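PDB 1I5P: pesticidial crystal protein CRY2AA from Bacillus thuringiensis serovar kurstaki, which kills dipteran and lepidopteran larvae as a Bacillus insecticidal toxin, binding midgut epithelial cells and promoting their colloid-osmotic lysis. Local coordinates for residues E526-T531 / N608-S613; V549-N554 / T615-M620. All coordinates share one frame; numbering follows the deposited sequence.

Contact 1. Residues E526-T531 / N608-S613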
loop_
_atom_site.group_PDB
_atom_site.type_symbol
_atom_site.label_atom_id
_atom_site.label_comp_id
_atom_site.label_asym_id
_atom_site.label_seq_id
_atom_site.Cartn_x
_atom_site.Cartn_y
_atom_site.Cartn_z
ATOM N N GLU A 526 11.638 20.097 0.286
ATOM C CA GLU A 526 12.243 20.954 1.298
ATOM C C GLU A 526 12.927 22.154 0.666
ATOM O O GLU A 526 13.330 23.084 1.361
ATOM C CB GLU A 526 13.248 20.158 2.135
ATOM C CG GLU A 526 12.597 19.150 3.065
ATOM C CD GLU A 526 13.600 18.403 3.920
ATOM O OE1 GLU A 526 14.781 18.806 3.953
ATOM O OE2 GLU A 526 13.204 17.413 4.571
ATOM N N GLN A 527 13.060 22.123 -0.657
ATOM C CA GLN A 527 13.681 23.216 -1.392
ATOM C C GLN A 527 12.652 23.897 -2.285
ATOM O O GLN A 527 11.932 23.240 -3.038
ATOM C CB GLN A 527 14.848 22.692 -2.234
ATOM C CG GLN A 527 15.414 23.713 -3.208
ATOM C CD GLN A 527 16.779 23.323 -3.732
ATOM O OE1 GLN A 527 17.204 22.173 -3.604
ATOM N NE2 GLN A 527 17.474 24.278 -4.338
ATOM N N SER A 528 12.585 25.219 -2.195
ATOM C CA SER A 528 11.637 25.982 -2.988
ATOM C C SER A 528 11.944 25.849 -4.483
ATOM O O SER A 528 13.076 25.569 -4.876
ATOM C CB SER A 528 11.666 27.453 -2.560
ATOM O OG SER A 528 10.532 28.149 -3.041
ATOM N N ASN A 529 10.917 26.033 -5.306
ATOM C CA ASN A 529 11.042 25.933 -6.756
ATOM C C ASN A 529 11.456 24.540 -7.234
ATOM O O ASN A 529 12.321 24.383 -8.105
ATOM C CB ASN A 529 12.023 26.980 -7.287
ATOM C CG ASN A 529 11.917 27.159 -8.787
ATOM O OD1 ASN A 529 10.905 26.802 -9.398
ATOM N ND2 ASN A 529 12.953 27.729 -9.390
ATOM N N THR A 530 10.828 23.525 -6.655
ATOM C CA THR A 530 11.092 22.151 -7.045
ATOM C C THR A 530 9.964 21.750 -7.985
ATOM O O THR A 530 8.794 22.026 -7.719
ATOM C CB THR A 530 11.093 21.198 -5.827
ATOM O OG1 THR A 530 12.169 21.545 -4.945
ATOM C CG2 THR A 530 11.263 19.751 -6.279
ATOM N N THR A 531 10.320 21.114 -9.091
ATOM C CA THR A 531 9.333 20.676 -10.061
ATOM C C THR A 531 9.359 19.166 -10.195
ATOM O O THR A 531 10.422 18.563 -10.358
ATOM C CB THR A 531 9.589 21.293 -11.452
ATOM O OG1 THR A 531 9.366 22.708 -11.393
ATOM C CG2 THR A 531 8.661 20.677 -12.488
ATOM N N ASN A 608 5.028 22.425 -9.997
ATOM C CA ASN A 608 6.077 23.253 -9.421
ATOM C C ASN A 608 5.616 23.868 -8.110
ATOM O O ASN A 608 4.534 24.446 -8.024
ATOM C CB ASN A 608 6.494 24.345 -10.406
ATOM C CG ASN A 608 7.451 25.353 -9.792
ATOM O OD1 ASN A 608 7.032 26.304 -9.131
ATOM N ND2 ASN A 608 8.742 25.140 -9.997
ATOM N N VAL A 609 6.448 23.742 -7.085
ATOM C CA VAL A 609 6.095 24.266 -5.782
ATOM C C VAL A 609 7.054 25.326 -5.269
ATOM O O VAL A 609 8.274 25.156 -5.292
ATOM C CB VAL A 609 6.002 23.130 -4.737
ATOM C CG1 VAL A 609 5.691 23.710 -3.361
ATOM C CG2 VAL A 609 4.925 22.135 -5.147
ATOM N N THR A 610 6.471 26.425 -4.811
ATOM C CA THR A 610 7.219 27.535 -4.253
ATOM C C THR A 610 6.979 27.470 -2.753
ATOM O O THR A 610 5.833 27.503 -2.310
ATOM C CB THR A 610 6.689 28.884 -4.778
ATOM O OG1 THR A 610 6.808 28.921 -6.205
ATOM C CG2 THR A 610 7.475 30.037 -4.176
ATOM N N LEU A 611 8.050 27.355 -1.973
ATOM C CA LEU A 611 7.917 27.289 -0.521
ATOM C C LEU A 611 8.025 28.693 0.053
ATOM O O LEU A 611 9.067 29.088 0.572
ATOM C CB LEU A 611 9.007 26.398 0.078
ATOM C CG LEU A 611 8.989 24.927 -0.341
ATOM C CD1 LEU A 611 10.107 24.192 0.379
ATOM C CD2 LEU A 611 7.635 24.302 -0.011
ATOM N N ASN A 612 6.937 29.444 -0.051
ATOM C CA ASN A 612 6.904 30.809 0.442
ATOM C C ASN A 612 7.395 30.917 1.882
ATOM O O ASN A 612 8.331 31.667 2.169
ATOM C CB ASN A 612 5.483 31.367 0.329
ATOM C CG ASN A 612 4.944 31.295 -1.089
ATOM O OD1 ASN A 612 4.074 30.482 -1.392
ATOM N ND2 ASN A 612 5.465 32.144 -1.965
ATOM N N SER A 613 6.775 30.163 2.786
ATOM C CA SER A 613 7.157 30.200 4.194
ATOM C C SER A 613 8.474 29.493 4.514
ATOM O O SER A 613 9.001 29.626 5.616
ATOM C CB SER A 613 6.039 29.606 5.053
ATOM O OG SER A 613 4.892 30.438 5.049
#
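A G1 beta bulge starts the antiparallel pairing here: N529 and T530 both face V609. N529 has a positive phi of 63°, the left-handed backbone conformation expected at the first position of this bulge. The V609 carbonyl receives two weak bonds, N529 N to V609 O at 2.8 Å and T530 N to V609 O at 3.3 Å, while the return bond from V609 N to T530 O is sound at 3.0 Å. T531 and N608 then form a non-hydrogen-bonded pair, and the amide of N608 links bulge to strand. With CG anti to its own backbone nitrogen (chi1 172°), N608 sends ND2 across the pair, giving one bond to N529 OD1 at 2.8 Å and another to T531 OG1 at 2.9 Å. Both acceptors lie close to the N608 amide plane, so the two nearly straight bonds should fix the rotation of that group; the N529 amide is turned 66° against it yet accepts in its own carbonyl plane. The pair belongs to strands 530-537 and 602-610 of the C-terminal jelly roll of the delta endotoxin, where strand 555-561 flanks 602-610 on its other edge. Beyond the bulge, S528 OG accepts from L611 N at 2.8 Å, where L611 is the centre of an inverse gamma turn. L611 CD1 reaches past S528 to lie 3.5 Å from E526 C. T530 OG1 turns back to donate to Q527 O at 2.6 Å, closing the loop preceding the strand; N506 OD1 is a second acceptor near this one-proton hydroxyl.

Contact 2. Residues V549-N554 / T615-M620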
loop_
_atom_site.group_PDB
_atom_site.type_symbol
_atom_site.label_atom_id
_atom_site.label_comp_id
_atom_site.label_asym_id
_atom_site.label_seq_id
_atom_site.Cartn_x
_atom_site.Cartn_y
_atom_site.Cartn_z
ATOM N N VAL A 549 -2.541 17.727 -0.902
ATOM C CA VAL A 549 -1.282 18.214 -0.367
ATOM C C VAL A 549 -1.391 18.658 1.076
ATOM O O VAL A 549 -2.487 18.862 1.606
ATOM C CB VAL A 549 -0.762 19.426 -1.181
ATOM C CG1 VAL A 549 -0.932 19.175 -2.674
ATOM C CG2 VAL A 549 -1.512 20.693 -0.764
ATOM N N SER A 550 -0.230 18.820 1.699
ATOM C CA SER A 550 -0.152 19.291 3.071
ATOM C C SER A 550 0.882 20.407 3.073
ATOM O O SER A 550 1.975 20.247 2.531
ATOM C CB SER A 550 0.288 18.173 4.016
ATOM O OG SER A 550 0.389 18.661 5.345
ATOM N N SER A 551 0.533 21.537 3.672
ATOM C CA SER A 551 1.445 22.668 3.721
ATOM C C SER A 551 1.271 23.416 5.038
ATOM O O SER A 551 0.383 24.259 5.172
ATOM C CB SER A 551 1.170 23.606 2.538
ATOM O OG SER A 551 2.092 24.682 2.505
ATOM N N ILE A 552 2.110 23.089 6.015
ATOM C CA ILE A 552 2.040 23.755 7.307
ATOM C C ILE A 552 2.824 25.049 7.153
ATOM O O ILE A 552 3.913 25.214 7.697
ATOM C CB ILE A 552 2.654 22.896 8.419
ATOM C CG1 ILE A 552 2.194 21.444 8.267
ATOM C CG2 ILE A 552 2.243 23.447 9.778
ATOM C CD1 ILE A 552 0.684 21.273 8.244
ATOM N N GLY A 553 2.241 25.951 6.377
ATOM C CA GLY A 553 2.847 27.233 6.083
ATOM C C GLY A 553 2.347 27.584 4.699
ATOM O O GLY A 553 1.563 26.828 4.123
ATOM N N ASN A 554 2.779 28.717 4.156
ATOM C CA ASN A 554 2.336 29.110 2.826
ATOM C C ASN A 554 3.214 28.557 1.721
ATOM O O ASN A 554 4.431 28.435 1.865
ATOM C CB ASN A 554 2.275 30.628 2.698
ATOM C CG ASN A 554 1.076 31.223 3.391
ATOM O OD1 ASN A 554 -0.049 30.758 3.222
ATOM N ND2 ASN A 554 1.310 32.270 4.174
ATOM N N THR A 615 8.757 26.464 4.875
ATOM C CA THR A 615 8.364 25.182 5.451
ATOM C C THR A 615 8.193 24.158 4.331
ATOM O O THR A 615 7.812 24.508 3.213
ATOM C CB THR A 615 7.045 25.299 6.223
ATOM O OG1 THR A 615 6.151 26.158 5.506
ATOM C CG2 THR A 615 7.288 25.866 7.609
ATOM N N PRO A 616 8.460 22.877 4.624
ATOM C CA PRO A 616 8.343 21.799 3.639
ATOM C C PRO A 616 6.947 21.692 3.059
ATOM O O PRO A 616 5.980 22.156 3.657
ATOM C CB PRO A 616 8.729 20.557 4.441
ATOM C CG PRO A 616 9.653 21.113 5.490
ATOM C CD PRO A 616 8.883 22.332 5.922
ATOM N N PHE A 617 6.857 21.079 1.884
ATOM C CA PHE A 617 5.581 20.882 1.208
ATOM C C PHE A 617 5.423 19.392 0.934
ATOM O O PHE A 617 6.352 18.736 0.464
ATOM C CB PHE A 617 5.557 21.661 -0.110
ATOM C CG PHE A 617 4.292 21.483 -0.914
ATOM C CD1 PHE A 617 3.296 22.456 -0.890
ATOM C CD2 PHE A 617 4.113 20.362 -1.729
ATOM C CE1 PHE A 617 2.148 22.325 -1.662
ATOM C CE2 PHE A 617 2.965 20.221 -2.508
ATOM C CZ PHE A 617 1.981 21.205 -2.475
ATOM N N ASP A 618 4.248 18.855 1.237
ATOM C CA ASP A 618 3.978 17.440 0.999
ATOM C C ASP A 618 3.024 17.251 -0.173
ATOM O O ASP A 618 1.865 17.654 -0.105
ATOM C CB ASP A 618 3.355 16.786 2.236
ATOM C CG ASP A 618 4.393 16.315 3.245
ATOM O OD1 ASP A 618 4.976 15.228 3.048
ATOM O OD2 ASP A 618 4.624 17.035 4.236
ATOM N N LEU A 619 3.518 16.644 -1.248
ATOM C CA LEU A 619 2.681 16.352 -2.409
ATOM C C LEU A 619 2.213 14.938 -2.060
ATOM O O LEU A 619 2.993 13.986 -2.144
ATOM C CB LEU A 619 3.518 16.317 -3.689
ATOM C CG LEU A 619 2.901 16.844 -4.990
ATOM C CD1 LEU A 619 3.479 16.043 -6.144
ATOM C CD2 LEU A 619 1.382 16.741 -4.980
ATOM N N MET A 620 0.949 14.808 -1.664
ATOM C CA MET A 620 0.411 13.518 -1.237
ATOM C C MET A 620 -0.303 12.643 -2.262
ATOM O O MET A 620 -0.124 11.421 -2.259
ATOM C CB MET A 620 -0.478 13.748 -0.019
ATOM C CG MET A 620 0.292 14.404 1.124
ATOM S SD MET A 620 -0.759 14.964 2.452
ATOM C CE MET A 620 -1.130 13.380 3.224
HETATM O O HOH W 1 2.939 18.800 5.498
HETATM O O HOH W 2 4.276 21.504 5.579
HETATM O O HOH W 3 6.438 26.897 2.557
#
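F617 carries its CG anti to the backbone nitrogen (chi1 178°), which swings the ring across to V549; V549, at chi1 -43°, presents CB and both methyls to the ring atom CZ. The nearest approach of V549 to the F617 ring is CB to CZ, 3.5 Å, and V549 CG1 also meets L619 CD2 at 4.1 Å. S550 and D618 form the hydrogen-bonded pair beside this apolar cluster: S550 N to D618 O and D618 N to S550 O both measure 3.0 Å, the second nearly straight at 169°. Here strand 541-550 runs beside strand 617-626, antiparallel neighbours in one sheet of the jelly-roll sandwich, with 585-597 and 522-525 adjoining them. On the S550 face a water spans the pair, 2.6 Å from S550 OG and donating to D618 OD2 at 2.7 Å; S550 OG also bonds R586 N, and D618 OD1 bonds S522 OG. M620 SD packs on S550 CB at 3.7 Å. Past the paired residues the chains diverge, and water takes over: one molecule accepts from I552 N and donates to P616 O, while another donates to the carbonyls of N554 and T615. I552 centres an inverse gamma turn, with S551 OG bonded to G553 O at 2.7 Å from above the carbonyl plane. T615 OG1 lies 3.5 Å from G553 CA, close against the backbone of the turn.

In the fold
The centres of contacts 1 and 2 lie about 9 Å apart, on different sheets of the same C-terminal domain. Successive strands alternate between them: 530-537 in contact 1 is followed by 541-550 in contact 2, and 602-610 by 617-626, so the segments interleave along the chain. F617 bridges the sheets, with V609 CG1 3.6 Å from F617 CG and L611 CD2 3.4 Å from F617 CB; the ring that packs on V549 in contact 2 is thus also covered by contact 1. At the connection between strands 602-610 and 617-626, S613 OG and N554 N are 2.9 Å apart, a probable hydrogen bond, and N612 CB packs 3.5 Å from N554 O.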